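Local coordinates for protein soluble epoxide hydrolase (Bacillus megaterium, PDB 4INZ) that belongs to the alpha/beta hydrolase fold, a mostly parallel beta-sheet flanked by helices, at residues S107-W121 with E129-P142. The protein carries 1 engineered substitution. Sequence-based numbering, arbitrary orientation.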
loop_
_atom_site.group_PDB
_atom_site.type_symbol
_atom_site.label_atom_id
_atom_site.label_comp_id
_atom_site.label_asym_id
_atom_site.label_seq_id
_atom_site.Cartn_x
_atom_site.Cartn_y
_atom_site.Cartn_z
ATOM N N SER A 107 -17.750 -5.220 -6.319
ATOM C CA SER A 107 -16.920 -5.472 -5.148
ATOM C C SER A 107 -15.692 -6.276 -5.540
ATOM O O SER A 107 -15.589 -6.754 -6.671
ATOM C CB SER A 107 -17.704 -6.204 -4.055
ATOM O OG SER A 107 -18.094 -7.499 -4.482
ATOM N N CYS A 108 -14.767 -6.429 -4.597
ATOM C CA CYS A 108 -13.522 -7.122 -4.867
ATOM C C CYS A 108 -12.906 -7.680 -3.592
ATOM O O CYS A 108 -13.348 -7.379 -2.484
ATOM C CB CYS A 108 -12.521 -6.163 -5.519
ATOM S SG CYS A 108 -11.886 -4.846 -4.424
ATOM N N THR A 109 -11.884 -8.507 -3.764
ATOM C CA THR A 109 -10.970 -8.818 -2.682
ATOM C C THR A 109 -9.883 -7.775 -2.819
ATOM O O THR A 109 -9.286 -7.657 -3.890
ATOM C CB THR A 109 -10.368 -10.208 -2.861
ATOM O OG1 THR A 109 -11.416 -11.183 -2.752
ATOM C CG2 THR A 109 -9.308 -10.483 -1.792
ATOM N N LEU A 110 -9.654 -7.000 -1.756
ATOM C CA LEU A 110 -8.700 -5.895 -1.789
ATOM C C LEU A 110 -7.412 -6.266 -1.046
ATOM O O LEU A 110 -7.448 -6.644 0.130
ATOM C CB LEU A 110 -9.330 -4.646 -1.167
ATOM C CG LEU A 110 -8.587 -3.328 -1.383
ATOM C CD1 LEU A 110 -8.534 -2.998 -2.867
ATOM C CD2 LEU A 110 -9.256 -2.195 -0.602
ATOM N N VAL A 111 -6.278 -6.155 -1.734
ATOM C CA VAL A 111 -4.979 -6.564 -1.181
ATOM C C VAL A 111 -4.056 -5.350 -1.143
ATOM O O VAL A 111 -3.823 -4.719 -2.172
ATOM C CB VAL A 111 -4.345 -7.662 -2.052
ATOM C CG1 VAL A 111 -3.081 -8.228 -1.381
ATOM C CG2 VAL A 111 -5.358 -8.758 -2.310
ATOM N N VAL A 112 -3.540 -5.009 0.033
ATOM C CA VAL A 112 -2.956 -3.676 0.206
ATOM C C VAL A 112 -1.664 -3.669 1.012
ATOM O O VAL A 112 -1.441 -4.551 1.838
ATOM C CB VAL A 112 -3.972 -2.714 0.870
ATOM C CG1 VAL A 112 -5.254 -2.636 0.037
ATOM C CG2 VAL A 112 -4.292 -3.167 2.289
ATOM N N HIS A 113 -0.832 -2.653 0.780
ATOM C CA HIS A 113 0.493 -2.559 1.395
ATOM C C HIS A 113 0.905 -1.086 1.509
ATOM O O HIS A 113 0.707 -0.314 0.570
ATOM C CB HIS A 113 1.495 -3.327 0.519
ATOM C CG HIS A 113 2.925 -3.209 0.939
ATOM N ND1 HIS A 113 3.379 -3.582 2.192
ATOM C CD2 HIS A 113 4.020 -2.816 0.244
ATOM C CE1 HIS A 113 4.686 -3.397 2.254
ATOM N NE2 HIS A 113 5.098 -2.929 1.088
ATOM N N ASP A 114 1.440 -0.699 2.666
ATOM C CA ASP A 114 2.076 0.614 2.852
ATOM C C ASP A 114 1.073 1.746 2.560
ATOM O O ASP A 114 -0.016 1.752 3.139
ATOM C CB ASP A 114 3.358 0.701 2.000
ATOM C CG ASP A 114 4.225 1.906 2.340
ATOM O OD1 ASP A 114 5.030 1.822 3.302
ATOM O OD2 ASP A 114 4.116 2.929 1.637
ATOM N N TRP A 115 1.402 2.688 1.671
ATOM C CA TRP A 115 0.426 3.726 1.314
ATOM C C TRP A 115 -0.860 3.099 0.779
ATOM O O TRP A 115 -1.957 3.607 1.018
ATOM C CB TRP A 115 0.990 4.739 0.295
ATOM C CG TRP A 115 1.276 6.081 0.909
ATOM C CD1 TRP A 115 2.503 6.613 1.190
ATOM C CD2 TRP A 115 0.313 7.046 1.347
ATOM N NE1 TRP A 115 2.363 7.853 1.769
ATOM C CE2 TRP A 115 1.028 8.141 1.879
ATOM C CE3 TRP A 115 -1.086 7.093 1.337
ATOM C CZ2 TRP A 115 0.391 9.268 2.402
ATOM C CZ3 TRP A 115 -1.718 8.219 1.852
ATOM C CH2 TRP A 115 -0.979 9.287 2.379
ATOM N N GLY A 116 -0.722 1.997 0.050
ATOM C CA GLY A 116 -1.876 1.270 -0.451
ATOM C C GLY A 116 -2.777 0.787 0.672
ATOM O O GLY A 116 -3.992 0.703 0.507
ATOM N N ALA A 117 -2.171 0.463 1.811
ATOM C CA ALA A 117 -2.917 0.050 3.000
ATOM C C ALA A 117 -3.582 1.241 3.698
ATOM O O ALA A 117 -4.726 1.149 4.130
ATOM C CB ALA A 117 -2.015 -0.724 3.965
ATOM N N GLY A 118 -2.871 2.358 3.809
ATOM C CA GLY A 118 -3.481 3.575 4.316
ATOM C C GLY A 118 -4.748 3.897 3.532
ATOM O O GLY A 118 -5.805 4.181 4.106
ATOM N N ILE A 119 -4.642 3.829 2.210
ATOM C CA ILE A 119 -5.770 4.111 1.332
ATOM C C ILE A 119 -6.829 3.015 1.437
ATOM O O ILE A 119 -8.020 3.296 1.591
ATOM C CB ILE A 119 -5.309 4.251 -0.133
ATOM C CG1 ILE A 119 -4.321 5.419 -0.270
ATOM C CG2 ILE A 119 -6.517 4.438 -1.062
ATOM C CD1 ILE A 119 -3.482 5.379 -1.550
ATOM N N GLY A 120 -6.379 1.768 1.368
ATOM C CA GLY A 120 -7.272 0.624 1.336
ATOM C C GLY A 120 -8.078 0.407 2.603
ATOM O O GLY A 120 -9.260 0.075 2.522
ATOM N N TRP A 121 -7.451 0.569 3.769
ATOM C CA TRP A 121 -8.186 0.485 5.029
ATOM C C TRP A 121 -9.276 1.547 5.023
ATOM O O TRP A 121 -10.438 1.274 5.343
ATOM C CB TRP A 121 -7.268 0.732 6.233
ATOM C CG TRP A 121 -6.456 -0.464 6.737
ATOM C CD1 TRP A 121 -5.101 -0.624 6.655
ATOM C CD2 TRP A 121 -6.950 -1.616 7.442
ATOM N NE1 TRP A 121 -4.723 -1.813 7.239
ATOM C CE2 TRP A 121 -5.840 -2.440 7.731
ATOM C CE3 TRP A 121 -8.223 -2.037 7.843
ATOM C CZ2 TRP A 121 -5.963 -3.654 8.408
ATOM C CZ3 TRP A 121 -8.345 -3.246 8.515
ATOM C CH2 TRP A 121 -7.222 -4.037 8.795
ATOM N N GLU A 129 -19.086 -2.187 1.343
ATOM C CA GLU A 129 -19.857 -2.977 0.391
ATOM C C GLU A 129 -19.066 -3.254 -0.893
ATOM O O GLU A 129 -19.439 -4.115 -1.690
ATOM C CB GLU A 129 -21.206 -2.305 0.084
ATOM C CG GLU A 129 -21.130 -1.048 -0.774
ATOM C CD GLU A 129 -20.831 0.216 0.022
ATOM O OE1 GLU A 129 -20.605 0.124 1.248
ATOM O OE2 GLU A 129 -20.828 1.307 -0.593
ATOM N N TYR A 130 -17.971 -2.526 -1.088
ATOM C CA TYR A 130 -17.126 -2.720 -2.260
ATOM C C TYR A 130 -16.030 -3.742 -1.971
ATOM O O TYR A 130 -15.299 -4.146 -2.875
ATOM C CB TYR A 130 -16.466 -1.405 -2.666
ATOM C CG TYR A 130 -17.312 -0.470 -3.507
ATOM C CD1 TYR A 130 -17.084 -0.332 -4.875
ATOM C CD2 TYR A 130 -18.318 0.293 -2.933
ATOM C CE1 TYR A 130 -17.845 0.538 -5.650
ATOM C CE2 TYR A 130 -19.080 1.163 -3.694
ATOM C CZ TYR A 130 -18.843 1.278 -5.052
ATOM O OH TYR A 130 -19.609 2.150 -5.803
ATOM N N VAL A 131 -15.912 -4.153 -0.712
ATOM C CA VAL A 131 -14.821 -5.033 -0.298
ATOM C C VAL A 131 -15.316 -6.355 0.299
ATOM O O VAL A 131 -15.756 -6.400 1.446
ATOM C CB VAL A 131 -13.892 -4.326 0.710
ATOM C CG1 VAL A 131 -12.673 -5.190 1.007
ATOM C CG2 VAL A 131 -13.462 -2.972 0.171
ATOM N N GLN A 132 -15.236 -7.429 -0.481
ATOM C CA GLN A 132 -15.640 -8.749 -0.004
ATOM C C GLN A 132 -14.747 -9.207 1.142
ATOM O O GLN A 132 -15.223 -9.671 2.184
ATOM C CB GLN A 132 -15.556 -9.768 -1.136
ATOM C CG GLN A 132 -16.377 -9.413 -2.357
ATOM C CD GLN A 132 -16.073 -10.322 -3.523
ATOM O OE1 GLN A 132 -16.699 -10.230 -4.577
ATOM N NE2 GLN A 132 -15.103 -11.213 -3.340
ATOM N N LYS A 133 -13.444 -9.090 0.925
ATOM C CA LYS A 133 -12.455 -9.446 1.929
ATOM C C LYS A 133 -11.264 -8.524 1.751
ATOM O O LYS A 133 -10.982 -8.072 0.636
ATOM C CB LYS A 133 -11.991 -10.895 1.759
ATOM C CG LYS A 133 -13.066 -11.958 1.942
ATOM C CD LYS A 133 -12.423 -13.339 1.963
ATOM C CE LYS A 133 -13.419 -14.418 2.323
ATOM N NZ LYS A 133 -14.366 -14.645 1.222
ATOM N N LEU A 134 -10.563 -8.260 2.847
ATOM C CA LEU A 134 -9.392 -7.395 2.831
ATOM C C LEU A 134 -8.160 -8.168 3.278
ATOM O O LEU A 134 -8.185 -8.839 4.315
ATOM C CB LEU A 134 -9.607 -6.195 3.755
ATOM C CG LEU A 134 -8.421 -5.247 3.918
ATOM C CD1 LEU A 134 -8.162 -4.504 2.612
ATOM C CD2 LEU A 134 -8.672 -4.259 5.071
ATOM N N ILE A 135 -7.089 -8.079 2.489
ATOM C CA ILE A 135 -5.809 -8.655 2.871
ATOM C C ILE A 135 -4.814 -7.515 2.983
ATOM O O ILE A 135 -4.506 -6.849 1.990
ATOM C CB ILE A 135 -5.315 -9.678 1.835
ATOM C CG1 ILE A 135 -6.356 -10.787 1.651
ATOM C CG2 ILE A 135 -3.962 -10.249 2.255
ATOM C CD1 ILE A 135 -5.968 -11.840 0.620
ATOM N N ALA A 136 -4.337 -7.270 4.201
ATOM C CA ALA A 136 -3.464 -6.131 4.453
ATOM C C ALA A 136 -2.072 -6.575 4.880
ATOM O O ALA A 136 -1.929 -7.374 5.806
ATOM C CB ALA A 136 -4.070 -5.240 5.520
ATOM N N PHE A 137 -1.056 -6.039 4.201
ATOM C CA PHE A 137 0.344 -6.240 4.578
ATOM C C PHE A 137 0.834 -5.048 5.406
ATOM O O PHE A 137 0.049 -4.167 5.754
ATOM C CB PHE A 137 1.218 -6.427 3.318
ATOM C CG PHE A 137 0.916 -7.690 2.563
ATOM C CD1 PHE A 137 1.716 -8.821 2.726
ATOM C CD2 PHE A 137 -0.175 -7.759 1.697
ATOM C CE1 PHE A 137 1.432 -10.001 2.033
ATOM C CE2 PHE A 137 -0.470 -8.937 1.012
ATOM C CZ PHE A 137 0.334 -10.057 1.173
ATOM N N ASN A 138 2.127 -5.019 5.726
ATOM C CA ASN A 138 2.687 -3.933 6.534
ATOM C C ASN A 138 2.200 -2.560 6.091
ATOM O O ASN A 138 2.322 -2.209 4.924
ATOM C CB ASN A 138 4.216 -3.967 6.489
ATOM C CG ASN A 138 4.780 -5.171 7.183
ATOM O OD1 ASN A 138 5.529 -5.051 8.160
ATOM N ND2 ASN A 138 4.401 -6.348 6.709
ATOM N N GLY A 139 1.667 -1.786 7.030
ATOM C CA GLY A 139 1.125 -0.469 6.737
ATOM C C GLY A 139 0.187 -0.075 7.861
ATOM O O GLY A 139 -0.076 -0.874 8.752
ATOM N N PRO A 140 -0.331 1.157 7.824
ATOM C CA PRO A 140 -1.076 1.651 8.988
ATOM C C PRO A 140 -2.566 1.294 8.996
ATOM O O PRO A 140 -3.286 1.595 8.040
ATOM C CB PRO A 140 -0.897 3.165 8.883
ATOM C CG PRO A 140 -0.836 3.410 7.384
ATOM C CD PRO A 140 -0.111 2.202 6.810
ATOM N N HIS A 141 -3.019 0.657 10.075
ATOM C CA HIS A 141 -4.449 0.575 10.349
ATOM C C HIS A 141 -4.880 1.956 10.832
ATOM O O HIS A 141 -4.183 2.572 11.630
ATOM C CB HIS A 141 -4.747 -0.473 11.428
ATOM C CG HIS A 141 -6.192 -0.539 11.814
ATOM N ND1 HIS A 141 -6.710 0.149 12.891
ATOM C CD2 HIS A 141 -7.233 -1.200 11.255
ATOM C CE1 HIS A 141 -8.006 -0.090 12.982
ATOM N NE2 HIS A 141 -8.350 -0.903 11.998
ATOM N N PRO A 142 -6.018 2.462 10.335
ATOM C CA PRO A 142 -6.405 3.847 10.640
ATOM C C PRO A 142 -6.364 4.206 12.125
ATOM O O PRO A 142 -5.976 5.324 12.469
ATOM C CB PRO A 142 -7.834 3.925 10.106
ATOM C CG PRO A 142 -7.823 2.980 8.945
ATOM C CD PRO A 142 -6.951 1.827 9.392
HETATM O O HOH W 1 -1.966 -2.647 7.241
#
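The indole of Trp-121 is sandwiched between His-141 and Leu-134. On one face the edge of the His-141 imidazole meets the six-membered ring in a T-shaped stack, centroids 4.7 Å apart and planes at 81°, while His-141 CA makes a CH-pi contact with the five-membered ring. Leu-134 CD2 lies over the opposite face, 3.7 Å from the centroid of the six-membered ring. A water in the plane of the indole accepts from NE1 at 2.9 Å and donates to Phe-137 O and, weakly, to Gly-139 O, tying the ring's polar edge to the chain leaving the strand. On the other face of the sheet, the Phe-137 ring has Val-111 CG1 (3.6 Å from CE2) and Val-112 O at its edge. Pro-142 CD packs against Trp-121 CB at 3.4 Å. The His-141 imidazole is held at both nitrogens, NE2 by the Tyr-125 hydroxyl and ND1 by the backbone N of Thr-144, near the start of the helix it caps. Leu-134 lies beside Leu-110 and splits its two methyls, its CG being trans to N (chi1 176°): CD2 goes to the indole, CD1 to Leu-110 CB. Between the strands, Leu-110 N bonds to Lys-133 O and Ile-135 N to Leu-110 O, the latter nearly straight at 174°. This is a worked example of the beta-alpha-beta crossover: strands 108-112 and 131-137 run parallel at the centre of the sheet, joined by helix 115-126 and flanked by strands 40-44 and 248-253, with helix 291-303 against Ile-135 and Phe-137.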